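Lipase (Streptomyces rimosus, PDB 5MAL) hydrolyses triacylglycerols and other carboxylic esters, with a preference for acyl chains of medium length, and also cleaves palmitoyl-CoA. Local coordinates at residues 2-7 against 72-77; 135-140 against 228-233. All coordinates share one frame; numbering follows the deposited sequence.

Contact 1: 2-7 against 72-77; sequences TDYVAL and TDLVSI
Two neighbouring parallel strands at the heart of the SGNH-hydrolase sheet meet here, 3-7 beside 74-77, their axes 4.7 Å apart. Where the pairing begins, Asp3 O takes two backbone donors, Asp73 N at 2.7 Å and Leu74 N at 3.0 Å, while Asp3 N returns a bond to Asp73 OD2 (2.9 Å) on the anti side of that carboxylate. Further along, Val5 N bonds to Leu74 O, Ser76 N to Val5 O, and Leu7 N to Ser76 O. In this α/β/α flavodoxin-like fold, both strands have sheet neighbours on their other flanks as well, and their side chains alternate between the two faces. Tyr4, Ala6, Leu74 and Ser76 share the face packed by helix 34-40. With CG anti to the backbone N (chi1 171°), the Tyr4 ring lies alongside Leu74, whose CD2 sits over one ring face in a CH-pi contact, 4.0 Å from the centroid. The phenol then reaches Ser76, its OH hydrogen-bonded to Ser76 OG at 2.6 Å; a water joins that same OG to Leu7 O. On the other face, Leu7 CD1 packs against Val75 CG1 at 3.6 Å.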
ATOM      1  N   THR A   2      -0.280   1.780  22.336  1.00 40.90           N
ATOM      2  CA  THR A   2      -1.707   1.683  22.661  1.00 30.72           C
ATOM      3  C   THR A   2      -2.568   1.408  21.454  1.00 17.37           C
ATOM      4  O   THR A   2      -2.334   0.419  20.771  1.00 20.93           O
ATOM      5  CB  THR A   2      -2.265   2.915  23.392  1.00 30.49           C
ATOM      6  OG1 THR A   2      -1.525   4.089  23.020  1.00 42.45           O
ATOM      7  CG2 THR A   2      -2.253   2.674  24.899  1.00 24.50           C
ATOM      8  N   ASP A   3      -3.605   2.219  21.247  1.00 16.69           N
ATOM      9  CA  ASP A   3      -4.652   1.841  20.304  1.00 10.85           C
ATOM     10  C   ASP A   3      -4.228   2.200  18.905  1.00 11.88           C
ATOM     11  O   ASP A   3      -4.222   3.358  18.521  1.00 11.60           O
ATOM     12  CB  ASP A   3      -5.981   2.505  20.643  1.00 11.69           C
ATOM     13  CG  ASP A   3      -6.571   1.977  21.921  1.00 23.74           C
ATOM     14  OD1 ASP A   3      -7.180   0.890  21.880  1.00 24.96           O
ATOM     15  OD2 ASP A   3      -6.408   2.635  22.964  1.00 21.14           O
ATOM     16  N   TYR A   4      -3.877   1.163  18.167  1.00  8.10           N
ATOM     17  CA  TYR A   4      -3.369   1.272  16.816  1.00  8.16           C
ATOM     18  C   TYR A   4      -4.393   0.654  15.882  1.00  9.44           C
ATOM     19  O   TYR A   4      -4.728  -0.522  16.016  1.00  9.82           O
ATOM     20  CB  TYR A   4      -2.015   0.559  16.729  1.00  9.04           C
ATOM     21  CG  TYR A   4      -1.434   0.382  15.342  1.00  8.73           C
ATOM     22  CD1 TYR A   4      -1.657   1.317  14.332  1.00  8.00           C
ATOM     23  CD2 TYR A   4      -0.643  -0.735  15.042  1.00  7.08           C
ATOM     24  CE1 TYR A   4      -1.087   1.152  13.059  1.00  6.62           C
ATOM     25  CE2 TYR A   4      -0.101  -0.911  13.776  1.00  7.35           C
ATOM     26  CZ  TYR A   4      -0.321   0.034  12.797  1.00  6.99           C
ATOM     27  OH  TYR A   4       0.220  -0.131  11.545  1.00  7.09           O
ATOM     28  N   VAL A   5      -4.925   1.448  14.962  1.00  8.01           N
ATOM     29  CA  VAL A   5      -5.745   0.864  13.907  1.00  8.83           C
ATOM     30  C   VAL A   5      -4.979   0.876  12.601  1.00  9.51           C
ATOM     31  O   VAL A   5      -4.519   1.927  12.149  1.00  8.04           O
ATOM     32  CB  VAL A   5      -7.056   1.599  13.698  1.00  7.02           C
ATOM     33  CG1 VAL A   5      -7.856   0.915  12.588  1.00  7.52           C
ATOM     34  CG2 VAL A   5      -7.863   1.642  15.014  1.00  9.31           C
ATOM     35  N   ALA A   6      -4.853  -0.295  11.993  1.00  9.01           N
ATOM     36  CA  ALA A   6      -4.161  -0.401  10.717  1.00  4.79           C
ATOM     37  C   ALA A   6      -5.162  -0.694   9.613  1.00  7.60           C
ATOM     38  O   ALA A   6      -5.728  -1.779   9.533  1.00  7.25           O
ATOM     39  CB  ALA A   6      -3.101  -1.469  10.781  1.00  6.18           C
ATOM     40  N   LEU A   7      -5.359   0.307   8.767  1.00  6.44           N
ATOM     41  CA  LEU A   7      -6.308   0.271   7.664  1.00  8.07           C
ATOM     42  C   LEU A   7      -5.618   0.018   6.354  1.00  7.78           C
ATOM     43  O   LEU A   7      -4.403   0.153   6.242  1.00  9.04           O
ATOM     44  CB  LEU A   7      -7.029   1.612   7.531  1.00  7.85           C
ATOM     45  CG  LEU A   7      -7.612   2.215   8.792  1.00  6.65           C
ATOM     46  CD1 LEU A   7      -7.936   3.644   8.456  1.00  5.93           C
ATOM     47  CD2 LEU A   7      -8.846   1.416   9.178  1.00 10.08           C
ATOM     48  N   THR A  72      -8.379   6.016  19.654  1.00 11.68           N
ATOM     49  CA  THR A  72      -7.298   5.601  18.767  1.00  8.45           C
ATOM     50  C   THR A  72      -6.101   6.535  18.886  1.00 12.04           C
ATOM     51  O   THR A  72      -6.261   7.762  18.850  1.00 11.13           O
ATOM     52  CB  THR A  72      -7.777   5.558  17.320  1.00  8.86           C
ATOM     53  OG1 THR A  72      -8.963   4.753  17.251  1.00  8.94           O
ATOM     54  CG2 THR A  72      -6.701   4.960  16.402  1.00  7.51           C
ATOM     55  N   ASP A  73      -4.914   5.946  19.030  1.00  9.96           N
ATOM     56  CA  ASP A  73      -3.659   6.700  19.158  1.00 10.95           C
ATOM     57  C   ASP A  73      -2.896   6.780  17.851  1.00 11.97           C
ATOM     58  O   ASP A  73      -2.173   7.748  17.588  1.00 14.83           O
ATOM     59  CB  ASP A  73      -2.751   6.051  20.204  1.00 12.03           C
ATOM     60  CG  ASP A  73      -3.373   6.054  21.582  1.00 15.75           C
ATOM     61  OD1 ASP A  73      -3.306   7.096  22.258  1.00 16.15           O
ATOM     62  OD2 ASP A  73      -3.951   5.019  21.970  1.00 16.73           O
ATOM     63  N   LEU A  74      -2.998   5.711  17.074  1.00  8.53           N
ATOM     64  CA  LEU A  74      -2.243   5.604  15.834  1.00  8.26           C
ATOM     65  C   LEU A  74      -3.111   4.998  14.750  1.00  7.29           C
ATOM     66  O   LEU A  74      -3.810   4.016  14.982  1.00  7.70           O
ATOM     67  CB  LEU A  74      -0.986   4.758  16.051  1.00  8.72           C
ATOM     68  CG  LEU A  74      -0.077   4.466  14.852  1.00 10.51           C
ATOM     69  CD1 LEU A  74       0.527   5.752  14.276  1.00  9.85           C
ATOM     70  CD2 LEU A  74       1.026   3.479  15.222  1.00  8.28           C
ATOM     71  N   VAL A  75      -3.097   5.614  13.574  1.00  6.59           N
ATOM     72  CA  VAL A  75      -3.748   5.035  12.420  1.00  7.23           C
ATOM     73  C   VAL A  75      -2.728   4.952  11.294  1.00  8.19           C
ATOM     74  O   VAL A  75      -2.027   5.924  11.013  1.00  9.36           O
ATOM     75  CB  VAL A  75      -4.962   5.867  11.950  1.00  8.06           C
ATOM     76  CG1 VAL A  75      -5.554   5.276  10.679  1.00  7.48           C
ATOM     77  CG2 VAL A  75      -6.007   5.952  13.044  1.00  6.76           C
ATOM     78  N   SER A  76      -2.626   3.792  10.664  1.00  6.44           N
ATOM     79  CA  SER A  76      -1.822   3.689   9.453  1.00  6.71           C
ATOM     80  C   SER A  76      -2.714   3.292   8.291  1.00  4.50           C
ATOM     81  O   SER A  76      -3.743   2.643   8.476  1.00  6.33           O
ATOM     82  CB  SER A  76      -0.680   2.681   9.606  1.00  6.74           C
ATOM     83  OG  SER A  76      -1.171   1.391   9.917  1.00  6.81           O
ATOM     84  N   ILE A  77      -2.311   3.649   7.079  1.00  5.41           N
ATOM     85  CA  ILE A  77      -3.101   3.240   5.932  1.00  8.39           C
ATOM     86  C   ILE A  77      -2.299   3.289   4.645  1.00  7.82           C
ATOM     87  O   ILE A  77      -1.464   4.170   4.463  1.00  6.79           O
ATOM     88  CB  ILE A  77      -4.364   4.124   5.800  1.00  7.47           C
ATOM     89  CG1 ILE A  77      -5.296   3.577   4.712  1.00  9.91           C
ATOM     90  CG2 ILE A  77      -3.977   5.595   5.564  1.00  6.32           C
ATOM     91  CD1 ILE A  77      -6.691   4.199   4.745  1.00 11.01           C
TER
HETATM   92  O   HOH W   1      -2.061   0.129   7.784  1.00  9.23           O

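Contact 2: 135-140 against 228-233; sequences QVVVLG and PVLNSA
Strand 135-139 and residues 228-232, the last turn of helix 219-232, run roughly antiparallel, at 149° between their directions and with axes 9.4 Å apart, and Val137 and Ala233 form their closest CA pair at 7.0 Å. Val137 carries one end of the packing. Its CG2 lies 3.8 Å from Ala233 CB and 3.9 Å from Leu230 CD1, and its CG1 also touches both of these methyl groups. Leu230 has CG anti to its own N (chi1 178°), an extension that brings CD1 obliquely across the valine although the side chain does not set out toward the strand. Helix-on-sheet packing of this kind belongs to the α/β/α sandwich of the SGNH hydrolases: Val137 and Leu139 project from one face of the central sheet to meet the C-terminal helix, whereas Val136 and Val138 face the other layer and touch helix 98-130. Toward the far end of the strand, Leu139 CD2 rests 4.1 Å from Val229 CG1, the two side chains passing one another head to tail, and it also approaches Leu230 N. An alanine in place of Val137 would lack both gamma methyls and would probably leave Ala233 CB without its mate on the strand and Leu230 CD1 with only part of its contact, opening a gap beneath the end of the helix. Leu230 also packs on Tyr34 and Trp38 of helix 34-40. At the helix end, Ser232 OG donates back to Val229 O at 2.9 Å, and Ala233 N bonds to Leu230 O.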
ATOM      1  N   GLN A 135      -2.359   9.995  15.895  1.00 15.69           N
ATOM      2  CA  GLN A 135      -1.293  10.269  14.938  0.58 16.53           C
ATOM      3  C   GLN A 135      -1.587   9.392  13.737  1.00 12.49           C
ATOM      4  O   GLN A 135      -1.813   8.186  13.880  1.00 11.43           O
ATOM      5  CB  GLN A 135       0.105   9.975  15.499  0.58 20.60           C
ATOM      6  CG  GLN A 135       0.621  10.930  16.587  0.58 19.81           C
ATOM      7  CD  GLN A 135       0.976  12.341  16.089  0.58 25.93           C
ATOM      8  OE1 GLN A 135       0.133  13.069  15.547  0.58 27.07           O
ATOM      9  NE2 GLN A 135       2.225  12.739  16.306  0.58 29.10           N
ATOM     10  N   VAL A 136      -1.614   9.987  12.554  1.00 10.60           N
ATOM     11  CA  VAL A 136      -2.014   9.253  11.368  1.00  9.29           C
ATOM     12  C   VAL A 136      -0.866   9.174  10.390  1.00 12.04           C
ATOM     13  O   VAL A 136      -0.260  10.187  10.047  1.00 12.29           O
ATOM     14  CB  VAL A 136      -3.239   9.901  10.707  1.00 11.59           C
ATOM     15  CG1 VAL A 136      -3.691   9.111   9.514  1.00 10.71           C
ATOM     16  CG2 VAL A 136      -4.381   9.983  11.709  1.00 10.26           C
ATOM     17  N   VAL A 137      -0.542   7.957   9.970  1.00  9.35           N
ATOM     18  CA  VAL A 137       0.540   7.772   9.022  1.00  8.60           C
ATOM     19  C   VAL A 137      -0.014   7.161   7.751  1.00 11.22           C
ATOM     20  O   VAL A 137      -0.476   6.011   7.747  1.00  7.97           O
ATOM     21  CB  VAL A 137       1.641   6.854   9.566  1.00  8.32           C
ATOM     22  CG1 VAL A 137       2.848   6.883   8.620  1.00  8.21           C
ATOM     23  CG2 VAL A 137       2.035   7.257  10.971  1.00  9.71           C
ATOM     24  N   VAL A 138       0.030   7.926   6.674  1.00  7.72           N
ATOM     25  CA  VAL A 138      -0.321   7.387   5.367  1.00  7.87           C
ATOM     26  C   VAL A 138       0.958   6.909   4.708  1.00  7.06           C
ATOM     27  O   VAL A 138       1.929   7.654   4.613  1.00 11.44           O
ATOM     28  CB  VAL A 138      -0.999   8.422   4.477  1.00  8.87           C
ATOM     29  CG1 VAL A 138      -1.368   7.772   3.149  1.00 10.38           C
ATOM     30  CG2 VAL A 138      -2.226   8.983   5.166  1.00  9.60           C
ATOM     31  N   LEU A 139       0.987   5.655   4.291  1.00  8.06           N
ATOM     32  CA  LEU A 139       2.173   5.140   3.652  1.00  8.43           C
ATOM     33  C   LEU A 139       1.900   5.032   2.166  1.00  7.29           C
ATOM     34  O   LEU A 139       0.784   4.713   1.750  1.00  7.20           O
ATOM     35  CB  LEU A 139       2.564   3.799   4.242  1.00  6.02           C
ATOM     36  CG  LEU A 139       3.108   3.870   5.673  1.00  8.56           C
ATOM     37  CD1 LEU A 139       2.015   3.769   6.729  1.00  7.22           C
ATOM     38  CD2 LEU A 139       4.133   2.771   5.870  1.00  6.79           C
ATOM     39  N   GLY A 140       2.905   5.336   1.363  1.00  9.17           N
ATOM     40  CA  GLY A 140       2.749   5.262  -0.075  1.00  6.51           C
ATOM     41  C   GLY A 140       2.984   3.859  -0.618  1.00  9.78           C
ATOM     42  O   GLY A 140       3.018   2.874   0.133  1.00  9.21           O
ATOM     43  N   PRO A 228      10.058   0.050   8.503  1.00 10.98           N
ATOM     44  CA  PRO A 228      10.911   1.151   8.959  1.00 10.43           C
ATOM     45  C   PRO A 228      10.296   2.516   8.671  1.00 10.09           C
ATOM     46  O   PRO A 228      10.508   3.479   9.412  1.00  9.69           O
ATOM     47  CB  PRO A 228      12.205   0.932   8.170  1.00 10.54           C
ATOM     48  CG  PRO A 228      12.242  -0.556   7.945  1.00 11.80           C
ATOM     49  CD  PRO A 228      10.798  -0.882   7.632  1.00  7.71           C
ATOM     50  N   VAL A 229       9.494   2.599   7.618  1.00  7.65           N
ATOM     51  CA  VAL A 229       8.827   3.855   7.307  1.00  7.69           C
ATOM     52  C   VAL A 229       7.737   4.178   8.338  1.00  8.93           C
ATOM     53  O   VAL A 229       7.594   5.324   8.742  1.00  9.17           O
ATOM     54  CB  VAL A 229       8.256   3.820   5.896  1.00 10.16           C
ATOM     55  CG1 VAL A 229       7.531   5.100   5.586  1.00 11.18           C
ATOM     56  CG2 VAL A 229       9.403   3.632   4.919  1.00  8.22           C
ATOM     57  N   LEU A 230       6.985   3.175   8.780  1.00 10.01           N
ATOM     58  CA  LEU A 230       6.045   3.420   9.856  1.00 11.06           C
ATOM     59  C   LEU A 230       6.805   3.828  11.113  1.00 10.74           C
ATOM     60  O   LEU A 230       6.424   4.784  11.774  1.00 11.31           O
ATOM     61  CB  LEU A 230       5.167   2.204  10.128  1.00  8.15           C
ATOM     62  CG  LEU A 230       4.195   2.406  11.289  1.00  8.65           C
ATOM     63  CD1 LEU A 230       3.252   3.584  11.006  1.00  9.41           C
ATOM     64  CD2 LEU A 230       3.413   1.123  11.478  1.00  8.62           C
ATOM     65  N   ASN A 231       7.879   3.112  11.439  1.00 10.99           N
ATOM     66  CA  ASN A 231       8.647   3.447  12.631  1.00 10.44           C
ATOM     67  C   ASN A 231       9.227   4.851  12.588  1.00 12.12           C
ATOM     68  O   ASN A 231       9.359   5.495  13.622  1.00 14.96           O
ATOM     69  CB  ASN A 231       9.767   2.431  12.852  1.00 10.11           C
ATOM     70  CG  ASN A 231       9.318   1.254  13.679  1.00  9.62           C
ATOM     71  OD1 ASN A 231       8.405   1.375  14.504  1.00 14.73           O
ATOM     72  ND2 ASN A 231       9.952   0.111  13.479  1.00 11.00           N
ATOM     73  N   SER A 232       9.545   5.347  11.397  1.00  9.64           N
ATOM     74  CA  SER A 232      10.157   6.658  11.282  1.00  9.16           C
ATOM     75  C   SER A 232       9.171   7.746  11.709  1.00 16.85           C
ATOM     76  O   SER A 232       9.559   8.838  12.108  1.00 12.65           O
ATOM     77  CB  SER A 232      10.638   6.906   9.852  1.00 10.67           C
ATOM     78  OG  SER A 232       9.581   7.367   9.031  1.00 13.18           O
ATOM     79  N   ALA A 233       7.887   7.422  11.622  1.00 11.62           N
ATOM     80  CA  ALA A 233       6.838   8.352  11.990  1.00 14.07           C
ATOM     81  C   ALA A 233       6.397   7.978  13.394  1.00 20.10           C
ATOM     82  O   ALA A 233       5.471   8.561  13.949  1.00 25.05           O
ATOM     83  CB  ALA A 233       5.689   8.281  11.005  1.00 15.56           C
TER

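In the fold
Contact 1 and contact 2 meet in one parallel sheet, where strand 74-78 runs next to strand 135-139, and their centres lie 11 Å apart. Probable backbone hydrogen bonds join them, from Val137 N to Val75 O at 2.7 Å and from Gln135 N to Asp73 O at 2.8 Å. Side chains meet too: Tyr4 OH of contact 1 lies 3.4 Å from Leu230 CD2 of contact 2, so the side chain of a residue on the first strand reaches one on the C-terminal helix. The side chain of Ile77, in contact 1, is about 11 Å from that of the nucleophile Ser10, which follows strand 3-8, whereas contact 2 is plain packing, remote from the catalytic residues.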